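PDB 2RGY: transcriptional regulator, LacI family from Burkholderia phymatum, which probably regulates transcription as a member of the LacI family, its two-lobed periplasmic-binding-protein-like core probably sensing a sugar or similar small effector. Local coordinates for residues Lys92-Asn97 / Arg253-Gln258; Gly9-Phe14 / Gly70-Ser75; Thr248-Arg253 / Trp264-Glu269. All coordinates share one frame; numbering follows the deposited sequence.

Contact 1. Residues Lys92-Asn97 / Arg253-Gln258; sequences KMVFLN and RWLINQ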
loop_
_atom_site.group_PDB
_atom_site.type_symbol
_atom_site.label_atom_id
_atom_site.label_comp_id
_atom_site.label_asym_id
_atom_site.label_seq_id
_atom_site.Cartn_x
_atom_site.Cartn_y
_atom_site.Cartn_z
ATOM N N LYS A 92 -14.225 -17.707 -18.478
ATOM C CA LYS A 92 -13.063 -16.869 -18.764
ATOM C C LYS A 92 -12.540 -16.184 -17.506
ATOM O O LYS A 92 -12.775 -15.000 -17.274
ATOM C CB LYS A 92 -13.406 -15.844 -19.847
ATOM C CG LYS A 92 -13.518 -16.486 -21.217
ATOM C CD LYS A 92 -13.782 -15.478 -22.326
ATOM C CE LYS A 92 -13.899 -16.204 -23.671
ATOM N NZ LYS A 92 -14.197 -15.297 -24.842
HETATM N N MSE A 93 -11.824 -16.971 -16.706
HETATM C CA MSE A 93 -11.243 -16.549 -15.435
HETATM C C MSE A 93 -9.805 -17.019 -15.334
HETATM O O MSE A 93 -9.424 -18.008 -15.950
HETATM C CB MSE A 93 -11.978 -17.194 -14.259
HETATM C CG MSE A 93 -13.323 -16.610 -13.883
HETATM SE SE MSE A 93 -13.959 -17.488 -12.416
HETATM C CE MSE A 93 -13.144 -16.748 -11.165
ATOM N N VAL A 94 -9.017 -16.317 -14.531
ATOM C CA VAL A 94 -7.642 -16.711 -14.287
ATOM C C VAL A 94 -7.430 -16.579 -12.773
ATOM O O VAL A 94 -7.943 -15.647 -12.141
ATOM C CB VAL A 94 -6.627 -15.836 -15.078
ATOM C CG1 VAL A 94 -6.640 -14.401 -14.582
ATOM C CG2 VAL A 94 -5.231 -16.434 -14.955
ATOM N N PHE A 95 -6.694 -17.525 -12.197
ATOM C CA PHE A 95 -6.437 -17.545 -10.763
ATOM C C PHE A 95 -4.964 -17.314 -10.446
ATOM O O PHE A 95 -4.098 -17.991 -10.985
ATOM C CB PHE A 95 -6.868 -18.892 -10.191
ATOM C CG PHE A 95 -8.306 -19.209 -10.432
ATOM C CD1 PHE A 95 -9.309 -18.465 -9.807
ATOM C CD2 PHE A 95 -8.667 -20.232 -11.303
ATOM C CE1 PHE A 95 -10.660 -18.734 -10.046
ATOM C CE2 PHE A 95 -10.012 -20.515 -11.557
ATOM C CZ PHE A 95 -11.014 -19.760 -10.924
ATOM N N LEU A 96 -4.686 -16.366 -9.558
ATOM C CA LEU A 96 -3.313 -16.061 -9.178
ATOM C C LEU A 96 -2.981 -16.644 -7.800
ATOM O O LEU A 96 -3.851 -16.761 -6.936
ATOM C CB LEU A 96 -3.102 -14.547 -9.125
ATOM C CG LEU A 96 -3.849 -13.677 -10.139
ATOM C CD1 LEU A 96 -3.643 -12.203 -9.794
ATOM C CD2 LEU A 96 -3.374 -13.989 -11.536
ATOM N N ASN A 97 -1.717 -17.007 -7.614
ATOM C CA ASN A 97 -1.206 -17.538 -6.349
ATOM C C ASN A 97 -1.830 -18.810 -5.765
ATOM O O ASN A 97 -1.663 -19.087 -4.574
ATOM C CB ASN A 97 -1.231 -16.435 -5.288
ATOM C CG ASN A 97 -0.089 -16.556 -4.293
ATOM O OD1 ASN A 97 1.056 -16.826 -4.670
ATOM N ND2 ASN A 97 -0.391 -16.333 -3.014
ATOM N N ARG A 253 -2.187 -11.500 -19.419
ATOM C CA ARG A 253 -2.010 -11.622 -20.866
ATOM C C ARG A 253 -2.715 -12.879 -21.374
ATOM O O ARG A 253 -3.365 -12.856 -22.420
ATOM C CB ARG A 253 -0.526 -11.670 -21.223
ATOM C CG ARG A 253 0.138 -10.307 -21.144
ATOM C CD ARG A 253 1.613 -10.371 -21.491
ATOM N NE ARG A 253 2.188 -9.031 -21.567
ATOM C CZ ARG A 253 3.473 -8.775 -21.774
ATOM N NH1 ARG A 253 4.335 -9.772 -21.922
ATOM N NH2 ARG A 253 3.893 -7.522 -21.843
ATOM N N TRP A 254 -2.593 -13.970 -20.623
ATOM C CA TRP A 254 -3.233 -15.229 -20.980
ATOM C C TRP A 254 -4.735 -14.998 -21.094
ATOM O O TRP A 254 -5.370 -15.441 -22.051
ATOM C CB TRP A 254 -2.966 -16.285 -19.909
ATOM C CG TRP A 254 -3.585 -17.616 -20.211
ATOM C CD1 TRP A 254 -3.103 -18.565 -21.068
ATOM C CD2 TRP A 254 -4.809 -18.141 -19.675
ATOM N NE1 TRP A 254 -3.953 -19.651 -21.097
ATOM C CE2 TRP A 254 -5.009 -19.414 -20.251
ATOM C CE3 TRP A 254 -5.761 -17.659 -18.761
ATOM C CZ2 TRP A 254 -6.126 -20.216 -19.946
ATOM C CZ3 TRP A 254 -6.874 -18.457 -18.455
ATOM C CH2 TRP A 254 -7.042 -19.719 -19.048
ATOM N N LEU A 255 -5.289 -14.283 -20.117
ATOM C CA LEU A 255 -6.716 -13.985 -20.094
ATOM C C LEU A 255 -7.109 -13.088 -21.266
ATOM O O LEU A 255 -8.136 -13.297 -21.905
ATOM C CB LEU A 255 -7.078 -13.315 -18.764
ATOM C CG LEU A 255 -8.556 -13.024 -18.502
ATOM C CD1 LEU A 255 -9.335 -14.335 -18.528
ATOM C CD2 LEU A 255 -8.717 -12.317 -17.159
ATOM N N ILE A 256 -6.281 -12.095 -21.555
ATOM C CA ILE A 256 -6.562 -11.185 -22.653
ATOM C C ILE A 256 -6.573 -11.944 -23.990
ATOM O O ILE A 256 -7.394 -11.657 -24.859
ATOM C CB ILE A 256 -5.546 -10.001 -22.650
ATOM C CG1 ILE A 256 -5.826 -9.108 -21.426
ATOM C CG2 ILE A 256 -5.658 -9.190 -23.932
ATOM C CD1 ILE A 256 -4.898 -7.911 -21.275
ATOM N N ASN A 257 -5.691 -12.932 -24.137
ATOM C CA ASN A 257 -5.651 -13.747 -25.355
ATOM C C ASN A 257 -7.023 -14.400 -25.580
ATOM O O ASN A 257 -7.610 -14.312 -26.659
ATOM C CB ASN A 257 -4.600 -14.861 -25.231
ATOM C CG ASN A 257 -3.180 -14.373 -25.462
ATOM O OD1 ASN A 257 -2.228 -15.151 -25.362
ATOM N ND2 ASN A 257 -3.028 -13.094 -25.775
ATOM N N GLN A 258 -7.523 -15.056 -24.540
ATOM C CA GLN A 258 -8.803 -15.749 -24.597
ATOM C C GLN A 258 -9.978 -14.800 -24.834
ATOM O O GLN A 258 -10.920 -15.142 -25.554
ATOM C CB GLN A 258 -9.054 -16.506 -23.289
ATOM C CG GLN A 258 -7.816 -17.042 -22.587
ATOM C CD GLN A 258 -7.122 -18.150 -23.356
ATOM O OE1 GLN A 258 -7.727 -19.178 -23.663
ATOM N NE2 GLN A 258 -5.836 -17.954 -23.656
#

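Contact 2. Residues Gly9-Phe14 / Gly70-Ser75; sequences GIIGLF and GVVVIS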
loop_
_atom_site.group_PDB
_atom_site.type_symbol
_atom_site.label_atom_id
_atom_site.label_comp_id
_atom_site.label_asym_id
_atom_site.label_seq_id
_atom_site.Cartn_x
_atom_site.Cartn_y
_atom_site.Cartn_z
ATOM N N GLY A 9 -15.611 -4.812 -22.976
ATOM C CA GLY A 9 -14.317 -4.150 -22.963
ATOM C C GLY A 9 -13.759 -3.948 -21.562
ATOM O O GLY A 9 -12.903 -3.087 -21.347
ATOM N N ILE A 10 -14.250 -4.738 -20.610
ATOM C CA ILE A 10 -13.801 -4.651 -19.221
ATOM C C ILE A 10 -13.494 -6.025 -18.645
ATOM O O ILE A 10 -14.229 -6.989 -18.869
ATOM C CB ILE A 10 -14.875 -4.042 -18.280
ATOM C CG1 ILE A 10 -15.559 -2.842 -18.929
ATOM C CG2 ILE A 10 -14.236 -3.624 -16.974
ATOM C CD1 ILE A 10 -14.625 -1.784 -19.411
ATOM N N ILE A 11 -12.404 -6.107 -17.899
ATOM C CA ILE A 11 -12.041 -7.343 -17.240
ATOM C C ILE A 11 -12.205 -7.050 -15.759
ATOM O O ILE A 11 -11.863 -5.965 -15.299
ATOM C CB ILE A 11 -10.587 -7.759 -17.578
ATOM C CG1 ILE A 11 -10.564 -8.421 -18.960
ATOM C CG2 ILE A 11 -10.041 -8.713 -16.518
ATOM C CD1 ILE A 11 -9.211 -8.978 -19.368
ATOM N N GLY A 12 -12.773 -7.989 -15.016
ATOM C CA GLY A 12 -12.959 -7.765 -13.595
ATOM C C GLY A 12 -11.777 -8.279 -12.802
ATOM O O GLY A 12 -11.124 -9.224 -13.229
ATOM N N LEU A 13 -11.498 -7.662 -11.658
ATOM C CA LEU A 13 -10.381 -8.074 -10.818
ATOM C C LEU A 13 -10.736 -8.089 -9.336
ATOM O O LEU A 13 -11.170 -7.078 -8.787
ATOM C CB LEU A 13 -9.186 -7.137 -11.019
ATOM C CG LEU A 13 -8.065 -7.245 -9.975
ATOM C CD1 LEU A 13 -7.449 -8.637 -9.995
ATOM C CD2 LEU A 13 -7.003 -6.194 -10.268
ATOM N N PHE A 14 -10.557 -9.232 -8.689
ATOM C CA PHE A 14 -10.825 -9.306 -7.263
ATOM C C PHE A 14 -9.524 -9.450 -6.479
ATOM O O PHE A 14 -8.679 -10.284 -6.804
ATOM C CB PHE A 14 -11.710 -10.493 -6.900
ATOM C CG PHE A 14 -11.855 -10.683 -5.416
ATOM C CD1 PHE A 14 -12.781 -9.933 -4.695
ATOM C CD2 PHE A 14 -11.020 -11.571 -4.725
ATOM C CE1 PHE A 14 -12.882 -10.057 -3.299
ATOM C CE2 PHE A 14 -11.107 -11.706 -3.330
ATOM C CZ PHE A 14 -12.042 -10.945 -2.615
ATOM N N GLY A 70 -13.762 -10.976 -18.779
ATOM C CA GLY A 70 -12.938 -11.962 -18.104
ATOM C C GLY A 70 -12.786 -11.539 -16.658
ATOM O O GLY A 70 -12.998 -10.371 -16.332
ATOM N N VAL A 71 -12.425 -12.469 -15.785
ATOM C CA VAL A 71 -12.259 -12.126 -14.384
ATOM C C VAL A 71 -10.949 -12.661 -13.816
ATOM O O VAL A 71 -10.631 -13.847 -13.969
ATOM C CB VAL A 71 -13.425 -12.673 -13.538
ATOM C CG1 VAL A 71 -13.243 -12.255 -12.086
ATOM C CG2 VAL A 71 -14.744 -12.165 -14.083
ATOM N N VAL A 72 -10.184 -11.771 -13.186
ATOM C CA VAL A 72 -8.918 -12.136 -12.565
ATOM C C VAL A 72 -9.197 -12.281 -11.076
ATOM O O VAL A 72 -9.762 -11.385 -10.447
ATOM C CB VAL A 72 -7.839 -11.051 -12.771
ATOM C CG1 VAL A 72 -6.551 -11.477 -12.095
ATOM C CG2 VAL A 72 -7.603 -10.818 -14.263
ATOM N N VAL A 73 -8.793 -13.401 -10.500
ATOM C CA VAL A 73 -9.074 -13.626 -9.097
ATOM C C VAL A 73 -7.913 -14.104 -8.250
ATOM O O VAL A 73 -7.199 -15.023 -8.631
ATOM C CB VAL A 73 -10.232 -14.649 -8.944
ATOM C CG1 VAL A 73 -10.483 -14.950 -7.484
ATOM C CG2 VAL A 73 -11.481 -14.112 -9.606
ATOM N N ILE A 74 -7.720 -13.451 -7.107
ATOM C CA ILE A 74 -6.693 -13.859 -6.158
ATOM C C ILE A 74 -7.306 -13.793 -4.770
ATOM O O ILE A 74 -7.833 -12.764 -4.359
ATOM C CB ILE A 74 -5.420 -12.974 -6.196
ATOM C CG1 ILE A 74 -4.428 -13.460 -5.131
ATOM C CG2 ILE A 74 -5.760 -11.527 -5.960
ATOM C CD1 ILE A 74 -3.068 -12.778 -5.194
ATOM N N SER A 75 -7.252 -14.914 -4.060
ATOM C CA SER A 75 -7.800 -14.997 -2.718
ATOM C C SER A 75 -7.352 -16.294 -2.084
ATOM O O SER A 75 -7.377 -17.344 -2.721
ATOM C CB SER A 75 -9.329 -14.955 -2.763
ATOM O OG SER A 75 -9.900 -15.338 -1.517
#

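Contact 3. Residues Thr248-Arg253 / Trp264-Glu269; sequences TQNAVR and WEIFRE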
loop_
_atom_site.group_PDB
_atom_site.type_symbol
_atom_site.label_atom_id
_atom_site.label_comp_id
_atom_site.label_asym_id
_atom_site.label_seq_id
_atom_site.Cartn_x
_atom_site.Cartn_y
_atom_site.Cartn_z
ATOM N N THR A 248 1.690 -11.962 -12.721
ATOM C CA THR A 248 0.461 -11.216 -12.950
ATOM C C THR A 248 0.401 -10.788 -14.419
ATOM O O THR A 248 -0.617 -10.944 -15.086
ATOM C CB THR A 248 0.377 -9.949 -12.062
ATOM O OG1 THR A 248 0.405 -10.317 -10.678
ATOM C CG2 THR A 248 -0.906 -9.199 -12.344
ATOM N N GLN A 249 1.498 -10.243 -14.920
ATOM C CA GLN A 249 1.551 -9.808 -16.300
ATOM C C GLN A 249 1.165 -10.962 -17.227
ATOM O O GLN A 249 0.355 -10.797 -18.139
ATOM C CB GLN A 249 2.961 -9.303 -16.621
ATOM C CG GLN A 249 3.182 -8.955 -18.073
ATOM C CD GLN A 249 4.569 -8.416 -18.319
ATOM O OE1 GLN A 249 5.573 -9.081 -18.039
ATOM N NE2 GLN A 249 4.639 -7.205 -18.842
ATOM N N ASN A 250 1.733 -12.134 -16.978
ATOM C CA ASN A 250 1.443 -13.299 -17.794
ATOM C C ASN A 250 0.041 -13.876 -17.562
ATOM O O ASN A 250 -0.605 -14.355 -18.500
ATOM C CB ASN A 250 2.529 -14.356 -17.569
ATOM C CG ASN A 250 3.814 -14.029 -18.319
ATOM O OD1 ASN A 250 3.929 -14.307 -19.515
ATOM N ND2 ASN A 250 4.773 -13.414 -17.629
ATOM N N ALA A 251 -0.440 -13.820 -16.325
ATOM C CA ALA A 251 -1.772 -14.319 -16.021
ATOM C C ALA A 251 -2.793 -13.449 -16.751
ATOM O O ALA A 251 -3.734 -13.953 -17.353
ATOM C CB ALA A 251 -2.026 -14.265 -14.511
ATOM N N VAL A 252 -2.589 -12.136 -16.715
ATOM C CA VAL A 252 -3.503 -11.216 -17.373
ATOM C C VAL A 252 -3.394 -11.293 -18.898
ATOM O O VAL A 252 -4.395 -11.167 -19.592
ATOM C CB VAL A 252 -3.275 -9.772 -16.888
ATOM C CG1 VAL A 252 -4.180 -8.820 -17.641
ATOM C CG2 VAL A 252 -3.569 -9.684 -15.392
ATOM N N ARG A 253 -2.187 -11.500 -19.419
ATOM C CA ARG A 253 -2.010 -11.622 -20.866
ATOM C C ARG A 253 -2.715 -12.879 -21.374
ATOM O O ARG A 253 -3.365 -12.856 -22.420
ATOM C CB ARG A 253 -0.526 -11.670 -21.223
ATOM C CG ARG A 253 0.138 -10.307 -21.144
ATOM C CD ARG A 253 1.613 -10.371 -21.491
ATOM N NE ARG A 253 2.188 -9.031 -21.567
ATOM C CZ ARG A 253 3.473 -8.775 -21.774
ATOM N NH1 ARG A 253 4.335 -9.772 -21.922
ATOM N NH2 ARG A 253 3.893 -7.522 -21.843
ATOM N N TRP A 264 -0.254 -13.036 -27.254
ATOM C CA TRP A 264 0.894 -12.988 -26.363
ATOM C C TRP A 264 1.473 -14.373 -26.143
ATOM O O TRP A 264 0.724 -15.341 -26.044
ATOM C CB TRP A 264 0.473 -12.489 -24.981
ATOM C CG TRP A 264 0.073 -11.056 -24.896
ATOM C CD1 TRP A 264 -1.188 -10.558 -24.711
ATOM C CD2 TRP A 264 0.955 -9.931 -24.894
ATOM N NE1 TRP A 264 -1.138 -9.187 -24.583
ATOM C CE2 TRP A 264 0.163 -8.780 -24.691
ATOM C CE3 TRP A 264 2.339 -9.788 -25.041
ATOM C CZ2 TRP A 264 0.720 -7.495 -24.625
ATOM C CZ3 TRP A 264 2.892 -8.506 -24.977
ATOM C CH2 TRP A 264 2.083 -7.380 -24.770
ATOM N N GLU A 265 2.795 -14.480 -26.059
ATOM C CA GLU A 265 3.395 -15.764 -25.738
ATOM C C GLU A 265 3.294 -15.721 -24.220
ATOM O O GLU A 265 3.554 -14.680 -23.612
ATOM C CB GLU A 265 4.867 -15.835 -26.170
ATOM C CG GLU A 265 5.059 -15.863 -27.682
ATOM C CD GLU A 265 6.516 -16.040 -28.087
ATOM O OE1 GLU A 265 7.330 -15.109 -27.844
ATOM O OE2 GLU A 265 6.842 -17.113 -28.646
ATOM N N ILE A 266 2.909 -16.835 -23.610
ATOM C CA ILE A 266 2.743 -16.890 -22.159
ATOM C C ILE A 266 3.824 -17.700 -21.444
ATOM O O ILE A 266 4.110 -18.831 -21.829
ATOM C CB ILE A 266 1.363 -17.485 -21.810
ATOM C CG1 ILE A 266 0.270 -16.735 -22.576
ATOM C CG2 ILE A 266 1.110 -17.402 -20.311
ATOM C CD1 ILE A 266 0.230 -15.250 -22.303
ATOM N N PHE A 267 4.419 -17.112 -20.405
ATOM C CA PHE A 267 5.454 -17.785 -19.611
ATOM C C PHE A 267 4.966 -17.967 -18.173
ATOM O O PHE A 267 4.383 -17.050 -17.586
ATOM C CB PHE A 267 6.750 -16.979 -19.663
ATOM C CG PHE A 267 7.212 -16.705 -21.068
ATOM C CD1 PHE A 267 6.619 -15.687 -21.822
ATOM C CD2 PHE A 267 8.171 -17.519 -21.670
ATOM C CE1 PHE A 267 6.968 -15.486 -23.167
ATOM C CE2 PHE A 267 8.534 -17.332 -23.019
ATOM C CZ PHE A 267 7.929 -16.312 -23.766
ATOM N N ARG A 268 5.196 -19.156 -17.620
ATOM C CA ARG A 268 4.737 -19.502 -16.270
ATOM C C ARG A 268 5.837 -19.850 -15.268
ATOM O O ARG A 268 5.541 -20.218 -14.126
ATOM C CB ARG A 268 3.779 -20.697 -16.350
ATOM C CG ARG A 268 2.567 -20.462 -17.224
ATOM C CD ARG A 268 2.013 -21.767 -17.775
ATOM N NE ARG A 268 0.866 -21.515 -18.633
ATOM C CZ ARG A 268 -0.324 -21.142 -18.181
ATOM N NH1 ARG A 268 -0.517 -20.993 -16.876
ATOM N NH2 ARG A 268 -1.307 -20.883 -19.035
ATOM N N GLU A 269 7.094 -19.747 -15.685
ATOM C CA GLU A 269 8.207 -20.096 -14.801
ATOM C C GLU A 269 9.149 -18.938 -14.531
ATOM O O GLU A 269 9.777 -18.413 -15.450
ATOM C CB GLU A 269 9.018 -21.250 -15.402
ATOM C CG GLU A 269 8.214 -22.532 -15.641
ATOM C CD GLU A 269 7.547 -23.039 -14.373
ATOM O OE1 GLU A 269 8.228 -23.068 -13.326
ATOM O OE2 GLU A 269 6.347 -23.406 -14.416
HETATM O O HOH W 1 4.124 -12.722 -21.937
#

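Contact 1. Residues Lys92-Asn97 / Arg253-Gln258
Leu-255, Lys-92 and Val-94 bury the most surface where helix 244-260 lies on the parallel sheet of the N-terminal lobe, in the alpha/beta/alpha layering of a periplasmic-binding-protein-like fold. Helix segment 253-258 runs almost exactly antiparallel to strand 93-96, at 174°, with the two axes 8.5 Å apart. Leu-255 divides its two methyls between Lys-92, just ahead of the strand, and Val-94 within it: CD1 sits 3.7 Å from the carbonyl O of Lys-92, and CD2 meets Val-94 CG1 at 3.9 Å. CG anti to the residue's own backbone N (chi1 -175°) turns the fork toward the strand. Val-94 sits between two side chains of the helix: its other methyl, CG2, lies 4.0 Å from CE3 of Trp-254, oblique to the indole. That ring also turns its edge to the strand, and CZ3 comes within 3.6 Å of Met-93 O, close to the ring plane. Over one indole face, toward its rim, lies NE2 of Gln-258, which donates to Trp-254 O one turn back at 3.0 Å. Arg-268 adds a cation-pi contact to the same tryptophan. At the exposed margin the side chain of Lys-92, extended beyond CG, reaches toward the carboxyl-terminal part of segment 253-258, where NZ makes a weak 3.4 Å hydrogen bond to Gln-258 O.

Contact 2. Residues Gly9-Phe14 / Gly70-Ser75
Gly-12 bonds to both Gly-70 and Val-72, and Phe-14 to Val-72, in the backbone ladder between strands 10-14 and 70-73, which run parallel with their short axes 4.5 Å apart and crossing at -20°. Three firm hydrogen bonds alternate from strand to strand: Gly-12 N to Gly-70 O at 2.7 Å, Val-72 N to Gly-12 O at 2.7 Å and nearly straight (173° at the hydrogen), and Phe-14 N to Val-72 O at 2.9 Å. A weaker bond from Ile-74 N to Phe-14 O extends the ladder. CA-H...O contacts accompany it, as from Val-71 CA to Gly-12 O at 3.3 Å. Apolar packing follows on both faces. On one, Val-72 spreads its methyls between two partners, CG1 to Leu-13 CD1 at 3.6 Å and CG2 to Ile-11 CG2 at 3.9 Å; helices 21-36 and 244-260 cover this side. On the other, the ring of Phe-14, set by CG anti to the backbone N (chi1 173°), reaches along segment 70-75 and presents its edge to Ile-74 O and to Ser-75, CE2 lying 3.7 Å from Ser-75 CB, while helix 52-65 packs against the phenylalanine. The parallel sheet, with strand order 2-1-3-4-5 and helices on both faces, is the Rossmann-like arrangement of the N-terminal lobe in LacI-type effector-binding cores.

Contact 3. Residues Thr248-Arg253 / Trp264-Glu269
Asn-250 and Arg-253, one helical turn apart, fasten helix 244-260 to the irregular segment 264-269 that returns along it toward strand 273-275, on the surface of the N-terminal lobe of this periplasmic-binding-protein-like fold. Gln-249 comes first: its NE2, hydrogen-bonded to Glu-33 of helix 21-36, lies over the guanidinium face of Arg-253 opposite Trp-264. Next, Asn-250 OD1 accepts the backbone N-H of Phe-267 at 3.0 Å, a straight bond (170° at the hydrogen) whose donor stands well above the carbonyl plane. OD1 also takes a hydrogen bond from a water, so two donors grip this oxygen, and ND2 is held within the helix by Glu-246 O. Arg-253 then lays its guanidinium flat over the indole of Trp-264, planes 6° apart and centres 3.6 Å apart, a stacked cation-pi pair. The chain, extended from CG to NE, runs across the indole, CG above the five-membered ring and CZ above the six-membered one. A salt bridge from NE to Glu-33 further fixes the group. Nearer the backbone, Arg-253 CB meets Ile-266 CD1 at 3.8 Å. The same water links Asn-250, Arg-253 and the loop, accepting from Arg-253 NH1 at 3.0 Å in the guanidinium plane and donating to Glu-265 O at 2.6 Å.

In the fold
The contacts follow one another outward through the N-terminal lobe: within the sheet, sheet to helix, helix to loop. Contact 2 is the sheet interior; strand 93-96 of contact 1 continues that sheet beside 70-73, with Val-94 O and Val-73 N 2.9 Å apart, a probable hydrogen bond. Helix 244-260 packs on one face of the sheet, Leu-255 CD2 lying 3.4 Å from Val-72 CG2, and contact 3 lays the returning loop along the helix. Contact 1 lies between the others, its centre about 8 Å from the centre of each, whereas the centres of contacts 2 and 3 are about 15 Å apart. Arg-253 belongs to both segments on the helix, and Ile-266 CD1 lies 3.5 Å from Trp-254 N. Together they tie a late part of the chain to the first lobe.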